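Local coordinates for inorganic pyrophosphatase (Helicobacter pylori, PDB 2BQX), which catalyses the magnesium-dependent hydrolysis of inorganic pyrophosphate to two phosphate ions and works as a homohexamer, at residues A86-V91 against L104-I109; V43-Q48 against L143-W148; N49-Y54 against D131-F136. All coordinates share one frame; numbering follows the deposited sequence.

Contact 1: residues A86-V91 against L104-I109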
loop_
_atom_site.group_PDB
_atom_site.type_symbol
_atom_site.label_atom_id
_atom_site.label_comp_id
_atom_site.label_asym_id
_atom_site.label_seq_id
_atom_site.Cartn_x
_atom_site.Cartn_y
_atom_site.Cartn_z
ATOM N N ALA A 86 -8.495 20.853 13.717
ATOM C CA ALA A 86 -9.797 20.244 13.518
ATOM C C ALA A 86 -10.953 21.037 14.121
ATOM O O ALA A 86 -10.752 22.067 14.769
ATOM C CB ALA A 86 -9.783 18.839 14.106
ATOM N N ARG A 87 -12.167 20.554 13.891
ATOM C CA ARG A 87 -13.358 21.193 14.440
ATOM C C ARG A 87 -14.239 20.095 15.016
ATOM O O ARG A 87 -14.373 19.023 14.430
ATOM C CB ARG A 87 -14.105 21.970 13.357
ATOM C CG ARG A 87 -14.617 21.129 12.205
ATOM C CD ARG A 87 -15.089 22.033 11.069
ATOM N NE ARG A 87 -15.568 21.279 9.921
ATOM C CZ ARG A 87 -16.738 20.654 9.867
ATOM N NH1 ARG A 87 -17.077 19.983 8.772
ATOM N NH2 ARG A 87 -17.577 20.713 10.895
ATOM N N LEU A 88 -14.827 20.360 16.176
ATOM C CA LEU A 88 -15.688 19.384 16.840
ATOM C C LEU A 88 -17.067 19.233 16.216
ATOM O O LEU A 88 -17.650 20.200 15.727
ATOM C CB LEU A 88 -15.879 19.772 18.309
ATOM C CG LEU A 88 -14.983 19.212 19.411
ATOM C CD1 LEU A 88 -13.546 19.149 18.972
ATOM C CD2 LEU A 88 -15.156 20.090 20.652
ATOM N N VAL A 89 -17.581 18.006 16.238
ATOM C CA VAL A 89 -18.925 17.733 15.748
ATOM C C VAL A 89 -19.654 16.815 16.725
ATOM O O VAL A 89 -20.854 16.575 16.585
ATOM C CB VAL A 89 -18.942 17.099 14.321
ATOM C CG1 VAL A 89 -18.382 18.095 13.312
ATOM C CG2 VAL A 89 -18.149 15.802 14.295
ATOM N N GLY A 90 -18.930 16.309 17.722
ATOM C CA GLY A 90 -19.548 15.430 18.704
ATOM C C GLY A 90 -18.575 14.776 19.670
ATOM O O GLY A 90 -17.400 15.130 19.715
ATOM N N VAL A 91 -19.076 13.827 20.457
ATOM C CA VAL A 91 -18.244 13.107 21.413
ATOM C C VAL A 91 -18.782 11.692 21.628
ATOM O O VAL A 91 -19.994 11.462 21.593
ATOM C CB VAL A 91 -18.171 13.856 22.781
ATOM C CG1 VAL A 91 -19.562 13.995 23.383
ATOM C CG2 VAL A 91 -17.250 13.108 23.737
ATOM N N LEU A 104 -13.434 12.757 21.723
ATOM C CA LEU A 104 -14.001 13.844 20.943
ATOM C C LEU A 104 -14.069 13.373 19.489
ATOM O O LEU A 104 -13.191 12.644 19.032
ATOM C CB LEU A 104 -13.114 15.092 21.052
ATOM C CG LEU A 104 -13.023 15.764 22.430
ATOM C CD1 LEU A 104 -11.979 16.880 22.417
ATOM C CD2 LEU A 104 -14.384 16.316 22.799
ATOM N N ILE A 105 -15.118 13.771 18.775
ATOM C CA ILE A 105 -15.280 13.400 17.368
ATOM C C ILE A 105 -15.057 14.673 16.566
ATOM O O ILE A 105 -15.781 15.657 16.743
ATOM C CB ILE A 105 -16.701 12.865 17.075
ATOM C CG1 ILE A 105 -17.009 11.656 17.967
ATOM C CG2 ILE A 105 -16.834 12.505 15.588
ATOM C CD1 ILE A 105 -16.046 10.495 17.843
ATOM N N ALA A 106 -14.065 14.662 15.683
ATOM C CA ALA A 106 -13.753 15.856 14.903
ATOM C C ALA A 106 -13.466 15.616 13.430
ATOM O O ALA A 106 -13.352 14.481 12.980
ATOM C CB ALA A 106 -12.563 16.571 15.534
ATOM N N LEU A 107 -13.334 16.719 12.698
ATOM C CA LEU A 107 -13.027 16.705 11.274
ATOM C C LEU A 107 -11.966 17.774 11.040
ATOM O O LEU A 107 -11.866 18.737 11.803
ATOM C CB LEU A 107 -14.278 17.043 10.458
ATOM C CG LEU A 107 -15.382 15.983 10.376
ATOM C CD1 LEU A 107 -16.690 16.632 9.974
ATOM C CD2 LEU A 107 -14.979 14.903 9.380
ATOM N N PRO A 108 -11.142 17.612 9.997
ATOM C CA PRO A 108 -10.126 18.637 9.753
ATOM C C PRO A 108 -10.886 19.910 9.411
ATOM O O PRO A 108 -12.020 19.835 8.945
ATOM C CB PRO A 108 -9.375 18.100 8.538
ATOM C CG PRO A 108 -9.537 16.612 8.664
ATOM C CD PRO A 108 -10.987 16.481 9.066
ATOM N N ILE A 109 -10.289 21.072 9.644
ATOM C CA ILE A 109 -10.984 22.302 9.300
ATOM C C ILE A 109 -11.087 22.359 7.781
ATOM O O ILE A 109 -10.253 21.782 7.076
ATOM C CB ILE A 109 -10.248 23.551 9.821
ATOM C CG1 ILE A 109 -8.788 23.529 9.369
ATOM C CG2 ILE A 109 -10.347 23.619 11.349
ATOM C CD1 ILE A 109 -8.022 24.783 9.747
HETATM O O HOH W 1 -14.410 19.903 7.632
#
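R87 and L107 face each other as a hydrogen-bonded antiparallel pair, and the backbone bonds that start here tie A86-V91 to L104-I109. R87 N donates to L107 O at 2.8 Å, and L107 N returns a bond to R87 O. Farther along, V89 N reaches I105 O at 3.0 Å, while G90 N makes a weak bond to the same oxygen. Two residues therefore face one, a classic beta bulge at V89-G90 opposite I105. Within the bulge, I105 N donates back to G90 O at 2.8 Å, from well above the carbonyl plane, 48° out of it; the non-hydrogen-bonded pair V91-L104 follows.

Apolar contacts line both faces. The bulge brings V89 between two side chains of the partner strand, with CG2 on I105 CG2 at 3.8 Å and CG1 on L107 CD1 at 4.0 Å. On the face of A106 and L104, L88 splits its branches: CD1 touches A106 CB and CD2 touches L104 CD2. Helix 157-171 packs against L88 from there.

R87 supplies the polar side chain. With chi1 at 62°, CG lies between the backbone N and the carbonyl carbon, and the extended chain crosses L107 obliquely; L107 CD1 lies over one face of the guanidinium, 3.6 Å from R87 NH1. The same NH1 gives a proton to a water, which donates on to P108 O at 2.7 Å; NH2 is bonded to V119 O.

The chemistry implies a largely buried, apolar hairpin: main-chain groups facing across the pair bond each other, others bond neighbouring parts of the chain, and the one charged group is held by V119 O directly and by P108 O through a water.

Contact 2: residues V43-Q48 against L143-W148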
loop_
_atom_site.group_PDB
_atom_site.type_symbol
_atom_site.label_atom_id
_atom_site.label_comp_id
_atom_site.label_asym_id
_atom_site.label_seq_id
_atom_site.Cartn_x
_atom_site.Cartn_y
_atom_site.Cartn_z
ATOM N N VAL A 43 0.089 -2.977 19.368
ATOM C CA VAL A 43 -0.290 -3.496 18.067
ATOM C C VAL A 43 -1.566 -4.248 18.398
ATOM O O VAL A 43 -1.562 -5.144 19.245
ATOM C CB VAL A 43 0.748 -4.475 17.484
ATOM C CG1 VAL A 43 0.253 -4.997 16.142
ATOM C CG2 VAL A 43 2.093 -3.773 17.291
ATOM N N LEU A 44 -2.661 -3.864 17.756
ATOM C CA LEU A 44 -3.957 -4.497 18.012
ATOM C C LEU A 44 -3.853 -6.021 18.018
ATOM O O LEU A 44 -3.212 -6.611 17.151
ATOM C CB LEU A 44 -4.973 -4.048 16.956
ATOM C CG LEU A 44 -5.333 -2.558 16.930
ATOM C CD1 LEU A 44 -6.313 -2.297 15.803
ATOM C CD2 LEU A 44 -5.952 -2.149 18.272
ATOM N N TYR A 45 -4.483 -6.649 19.005
ATOM C CA TYR A 45 -4.471 -8.105 19.128
ATOM C C TYR A 45 -5.364 -8.756 18.078
ATOM O O TYR A 45 -5.116 -9.882 17.658
ATOM C CB TYR A 45 -4.978 -8.531 20.505
ATOM C CG TYR A 45 -3.994 -8.379 21.650
ATOM C CD1 TYR A 45 -3.121 -7.294 21.722
ATOM C CD2 TYR A 45 -3.994 -9.295 22.701
ATOM C CE1 TYR A 45 -2.270 -7.127 22.826
ATOM C CE2 TYR A 45 -3.160 -9.141 23.804
ATOM C CZ TYR A 45 -2.302 -8.055 23.859
ATOM O OH TYR A 45 -1.485 -7.897 24.959
ATOM N N GLY A 46 -6.408 -8.042 17.671
ATOM C CA GLY A 46 -7.332 -8.584 16.698
ATOM C C GLY A 46 -7.113 -8.111 15.281
ATOM O O GLY A 46 -6.288 -7.231 15.016
ATOM N N ALA A 47 -7.870 -8.709 14.366
ATOM C CA ALA A 47 -7.797 -8.376 12.947
ATOM C C ALA A 47 -8.651 -7.135 12.736
ATOM O O ALA A 47 -9.717 -7.196 12.128
ATOM C CB ALA A 47 -8.332 -9.542 12.124
ATOM N N GLN A 48 -8.166 -6.011 13.247
ATOM C CA GLN A 48 -8.886 -4.751 13.156
ATOM C C GLN A 48 -7.974 -3.605 12.754
ATOM O O GLN A 48 -6.764 -3.768 12.659
ATOM C CB GLN A 48 -9.533 -4.434 14.508
ATOM C CG GLN A 48 -10.640 -5.401 14.907
ATOM C CD GLN A 48 -11.043 -5.254 16.363
ATOM O OE1 GLN A 48 -10.361 -5.747 17.266
ATOM N NE2 GLN A 48 -12.153 -4.567 16.599
ATOM N N LEU A 143 -9.596 -9.125 23.109
ATOM C CA LEU A 143 -8.498 -10.066 23.319
ATOM C C LEU A 143 -7.466 -9.667 24.366
ATOM O O LEU A 143 -6.636 -10.479 24.754
ATOM C CB LEU A 143 -7.788 -10.339 21.987
ATOM C CG LEU A 143 -8.647 -11.014 20.911
ATOM C CD1 LEU A 143 -7.908 -11.012 19.582
ATOM C CD2 LEU A 143 -8.989 -12.436 21.334
ATOM N N GLU A 144 -7.494 -8.415 24.808
ATOM C CA GLU A 144 -6.536 -7.983 25.811
ATOM C C GLU A 144 -7.037 -8.381 27.188
ATOM O O GLU A 144 -8.128 -7.996 27.600
ATOM C CB GLU A 144 -6.315 -6.478 25.732
ATOM C CG GLU A 144 -5.505 -6.067 24.515
ATOM C CD GLU A 144 -5.235 -4.585 24.468
ATOM O OE1 GLU A 144 -4.978 -4.004 25.541
ATOM O OE2 GLU A 144 -5.263 -4.004 23.359
ATOM N N PRO A 145 -6.248 -9.181 27.915
ATOM C CA PRO A 145 -6.652 -9.619 29.252
ATOM C C PRO A 145 -6.793 -8.485 30.262
ATOM O O PRO A 145 -6.009 -7.538 30.269
ATOM C CB PRO A 145 -5.557 -10.613 29.632
ATOM C CG PRO A 145 -4.365 -10.125 28.859
ATOM C CD PRO A 145 -4.961 -9.780 27.527
ATOM N N ASN A 146 -7.818 -8.581 31.102
ATOM C CA ASN A 146 -8.062 -7.588 32.143
ATOM C C ASN A 146 -8.472 -6.217 31.614
ATOM O O ASN A 146 -8.444 -5.226 32.348
ATOM C CB ASN A 146 -6.813 -7.455 33.023
ATOM C CG ASN A 146 -6.292 -8.799 33.495
ATOM O OD1 ASN A 146 -7.039 -9.600 34.050
ATOM N ND2 ASN A 146 -5.003 -9.053 33.274
ATOM N N LYS A 147 -8.852 -6.154 30.344
ATOM C CA LYS A 147 -9.281 -4.896 29.744
ATOM C C LYS A 147 -10.589 -5.089 28.984
ATOM O O LYS A 147 -10.872 -6.176 28.484
ATOM C CB LYS A 147 -8.194 -4.360 28.807
ATOM C CG LYS A 147 -6.945 -3.897 29.538
ATOM C CD LYS A 147 -5.862 -3.468 28.573
ATOM C CE LYS A 147 -4.652 -2.910 29.306
ATOM N NZ LYS A 147 -4.972 -1.625 29.984
ATOM N N TRP A 148 -11.392 -4.035 28.910
ATOM C CA TRP A 148 -12.673 -4.104 28.218
ATOM C C TRP A 148 -13.249 -2.715 28.004
ATOM O O TRP A 148 -12.851 -1.760 28.670
ATOM C CB TRP A 148 -13.675 -4.944 29.016
ATOM C CG TRP A 148 -13.823 -4.517 30.459
ATOM C CD1 TRP A 148 -13.131 -5.002 31.531
ATOM C CD2 TRP A 148 -14.692 -3.495 30.972
ATOM N NE1 TRP A 148 -13.514 -4.348 32.681
ATOM C CE2 TRP A 148 -14.471 -3.417 32.365
ATOM C CE3 TRP A 148 -15.634 -2.638 30.389
ATOM C CZ2 TRP A 148 -15.155 -2.514 33.184
ATOM C CZ3 TRP A 148 -16.317 -1.740 31.203
ATOM C CH2 TRP A 148 -16.071 -1.687 32.588
HETATM O O HOH W 2 -5.822 -5.180 20.992
#
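Y45 and L143 mark the closest backbone approach between two irregular loops, their CA atoms 6.1 Å apart. Neither segment forms a helix or strand, and no direct hydrogen bond joins them. V43-Q48 bends through an inverse gamma turn centred on A47, and L143-W148 turns back in a type II beta turn from E144 to K147, so the two chains meet over a short length and then part.

The Y45 ring carries the contact. E144 crosses it at about a right angle and sets CG squarely over the centre of one face, 3.6 Å from the centroid and only 5° off the normal: a CH-pi contact. With CG of E144 anti to its carbonyl carbon (chi1 -73°) and the chain extended beyond, CG is the point nearest the ring, and the carboxylate rises away from the face. At the root of the tyrosine side chain, Y45 CB lies 3.7 Å from L143 CB, and L143 CD1 runs on over the backbone to touch G46 CA at 3.8 Å. P145 CD brushes Y45 CE2 at 4.2 Å. A water accepts from Y45 N at 2.8 Å and lies 2.7 Å from E144 OE2, bridging the loops on the same side of the ring as E144.

The other carboxylate oxygen, E144 OE1, forms a salt bridge with R42. H135 of the second subunit packs on L143, and P114 of the third subunit on Y45. The arrangement is consistent with a second shell beside the active site: the tyrosine face packs against E144 CG, and the acid end pairs with an arginine predicted to bind substrate, close to where subunits of the hexamer meet.

Contact 3: residues N49-Y54 against D131-F136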
loop_
_atom_site.group_PDB
_atom_site.type_symbol
_atom_site.label_atom_id
_atom_site.label_comp_id
_atom_site.label_asym_id
_atom_site.label_seq_id
_atom_site.Cartn_x
_atom_site.Cartn_y
_atom_site.Cartn_z
ATOM N N ASN A 49 -8.570 -2.445 12.509
ATOM C CA ASN A 49 -7.805 -1.271 12.137
ATOM C C ASN A 49 -8.566 -0.041 12.587
ATOM O O ASN A 49 -9.797 -0.032 12.566
ATOM C CB ASN A 49 -7.561 -1.248 10.625
ATOM C CG ASN A 49 -8.710 -1.839 9.831
ATOM O OD1 ASN A 49 -8.857 -3.066 9.723
ATOM N ND2 ASN A 49 -9.536 -0.969 9.270
ATOM N N TYR A 50 -7.846 0.991 13.016
ATOM C CA TYR A 50 -8.509 2.202 13.486
ATOM C C TYR A 50 -9.384 2.828 12.410
ATOM O O TYR A 50 -8.929 3.107 11.304
ATOM C CB TYR A 50 -7.483 3.211 14.008
ATOM C CG TYR A 50 -7.042 2.907 15.415
ATOM C CD1 TYR A 50 -6.111 1.905 15.679
ATOM C CD2 TYR A 50 -7.585 3.605 16.494
ATOM C CE1 TYR A 50 -5.730 1.610 16.989
ATOM C CE2 TYR A 50 -7.216 3.315 17.799
ATOM C CZ TYR A 50 -6.289 2.321 18.040
ATOM O OH TYR A 50 -5.917 2.043 19.339
ATOM N N PRO A 51 -10.666 3.050 12.730
ATOM C CA PRO A 51 -11.634 3.634 11.798
ATOM C C PRO A 51 -11.465 5.121 11.516
ATOM O O PRO A 51 -12.205 5.697 10.718
ATOM C CB PRO A 51 -12.969 3.312 12.455
ATOM C CG PRO A 51 -12.648 3.444 13.903
ATOM C CD PRO A 51 -11.306 2.736 14.022
ATOM N N ALA A 52 -10.493 5.740 12.173
ATOM C CA ALA A 52 -10.222 7.161 11.962
ATOM C C ALA A 52 -8.847 7.484 12.484
ATOM O O ALA A 52 -8.208 6.657 13.124
ATOM C CB ALA A 52 -11.247 8.020 12.700
ATOM N N ASN A 53 -8.393 8.692 12.192
ATOM C CA ASN A 53 -7.116 9.142 12.700
ATOM C C ASN A 53 -7.432 9.387 14.169
ATOM O O ASN A 53 -8.560 9.745 14.511
ATOM C CB ASN A 53 -6.696 10.423 11.988
ATOM C CG ASN A 53 -6.465 10.202 10.500
ATOM O OD1 ASN A 53 -5.542 9.476 10.106
ATOM N ND2 ASN A 53 -7.307 10.817 9.663
ATOM N N TYR A 54 -6.441 9.189 15.026
ATOM C CA TYR A 54 -6.633 9.319 16.464
ATOM C C TYR A 54 -5.511 10.105 17.131
ATOM O O TYR A 54 -4.341 9.907 16.812
ATOM C CB TYR A 54 -6.696 7.908 17.046
ATOM C CG TYR A 54 -6.998 7.823 18.516
ATOM C CD1 TYR A 54 -6.030 8.120 19.480
ATOM C CD2 TYR A 54 -8.259 7.426 18.947
ATOM C CE1 TYR A 54 -6.325 8.019 20.843
ATOM C CE2 TYR A 54 -8.560 7.322 20.291
ATOM C CZ TYR A 54 -7.595 7.619 21.233
ATOM O OH TYR A 54 -7.927 7.510 22.561
ATOM N N ASP A 131 -21.775 3.500 13.624
ATOM C CA ASP A 131 -21.825 2.121 14.096
ATOM C C ASP A 131 -20.455 1.458 13.996
ATOM O O ASP A 131 -20.071 0.687 14.873
ATOM C CB ASP A 131 -22.828 1.297 13.284
ATOM C CG ASP A 131 -24.267 1.724 13.512
ATOM O OD1 ASP A 131 -24.558 2.317 14.570
ATOM O OD2 ASP A 131 -25.107 1.443 12.633
ATOM N N LYS A 132 -19.724 1.747 12.921
ATOM C CA LYS A 132 -18.398 1.152 12.735
ATOM C C LYS A 132 -17.451 1.621 13.834
ATOM O O LYS A 132 -16.682 0.837 14.388
ATOM C CB LYS A 132 -17.813 1.522 11.361
ATOM C CG LYS A 132 -16.381 0.996 11.141
ATOM C CD LYS A 132 -15.777 1.436 9.804
ATOM C CE LYS A 132 -16.448 0.773 8.611
ATOM N NZ LYS A 132 -15.791 1.140 7.308
ATOM N N ILE A 133 -17.503 2.910 14.143
ATOM C CA ILE A 133 -16.639 3.456 15.183
ATOM C C ILE A 133 -16.983 2.865 16.546
ATOM O O ILE A 133 -16.096 2.465 17.314
ATOM C CB ILE A 133 -16.751 4.986 15.242
ATOM C CG1 ILE A 133 -16.124 5.581 13.978
ATOM C CG2 ILE A 133 -16.092 5.515 16.516
ATOM C CD1 ILE A 133 -16.251 7.077 13.857
ATOM N N LYS A 134 -18.275 2.802 16.844
ATOM C CA LYS A 134 -18.732 2.261 18.119
ATOM C C LYS A 134 -18.339 0.796 18.281
ATOM O O LYS A 134 -17.867 0.379 19.339
ATOM C CB LYS A 134 -20.257 2.414 18.235
ATOM C CG LYS A 134 -20.883 1.678 19.416
ATOM C CD LYS A 134 -22.204 2.323 19.847
ATOM C CE LYS A 134 -23.244 2.324 18.741
ATOM N NZ LYS A 134 -24.484 3.063 19.144
ATOM N N HIS A 135 -18.531 0.022 17.220
ATOM C CA HIS A 135 -18.211 -1.396 17.239
ATOM C C HIS A 135 -16.705 -1.630 17.397
ATOM O O HIS A 135 -16.276 -2.620 17.996
ATOM C CB HIS A 135 -18.746 -2.046 15.958
ATOM C CG HIS A 135 -18.359 -3.481 15.801
ATOM N ND1 HIS A 135 -17.275 -3.880 15.050
ATOM C CD2 HIS A 135 -18.888 -4.611 16.329
ATOM C CE1 HIS A 135 -17.150 -5.193 15.126
ATOM N NE2 HIS A 135 -18.116 -5.660 15.895
ATOM N N PHE A 136 -15.902 -0.714 16.868
ATOM C CA PHE A 136 -14.454 -0.839 16.987
ATOM C C PHE A 136 -14.027 -0.732 18.450
ATOM O O PHE A 136 -13.292 -1.578 18.967
ATOM C CB PHE A 136 -13.745 0.252 16.187
ATOM C CG PHE A 136 -12.262 0.288 16.410
ATOM C CD1 PHE A 136 -11.427 -0.622 15.769
ATOM C CD2 PHE A 136 -11.702 1.216 17.281
ATOM C CE1 PHE A 136 -10.050 -0.607 15.992
ATOM C CE2 PHE A 136 -10.327 1.240 17.514
ATOM C CZ PHE A 136 -9.498 0.326 16.866
#
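N49 meets F136 through its backbone: the carbonyl O lies 3.5 Å from F136 CE1, approaching the ring obliquely. Next comes Y50, whose ring offers a face to the same phenylalanine. F136 points an edge at it, with CZ over the centre of the tyrosine ring; the centroids are 4.8 Å apart and the planes inclined at 56°, an edge-to-face pair tilted well away from a perpendicular T. The nearest carbons, Y50 CE2 and F136 CE2, are 3.8 Å apart.

P51 then turns its ring onto the helix. Its CD sits over the face of F136, 3.6 Å from the ring centroid and 14° off the normal, so this CH-pi contact uses the flat side of the ring whose edge serves Y50. The phenylalanine can do both because CG is anti to the backbone N (chi1 173°), which sends the ring out from the helix so that its face meets P51 and its edge Y50. P51 CG also touches I133 CG1 at 4.1 Å, one helical turn back, and P51 CB reaches the aliphatic chain of K132 at CD, 4.3 Å away. With no hydrogen bond between the segments, ring fit and apolar touch hold them together.

Beyond P51 the chain leaves the helix and enters strand 53-56, where Y54, a predicted substrate-binding residue, hydrogen-bonds K103 through OH. Loop 49-52 thus packs on helix 127-139, which itself reaches the sheet through I133, on L71 of strand 69-72 and F154 of strand 149-156, while Y50 packs on I21 of strand 14-21 and on Y140.

Overall arrangement
Along the chain, contacts 1 and 3 are nested inside the loop closed by contact 2. Contacts 1 and 2 lie on opposite sides of the chain's centre, their own centres 26 Å apart; the centre of contact 3 is 14 Å from each of theirs. Contacts 2 and 3 touch: L44 CD2 packs 4.0 Å from Y50 CE1. Contacts 1 and 3 reach the same sheet without touching, nearest atoms about 5 Å apart. Contacts 2 and 3 lie beside residues predicted to bind substrate: the side chains of E144, F136 and Y50 are about 3, 4 and 4 Å from those of R42, Y140 and K28. Contact 1 is somewhat farther off, L104 about 7 Å, between side chains, from D69, a predicted magnesium ligand.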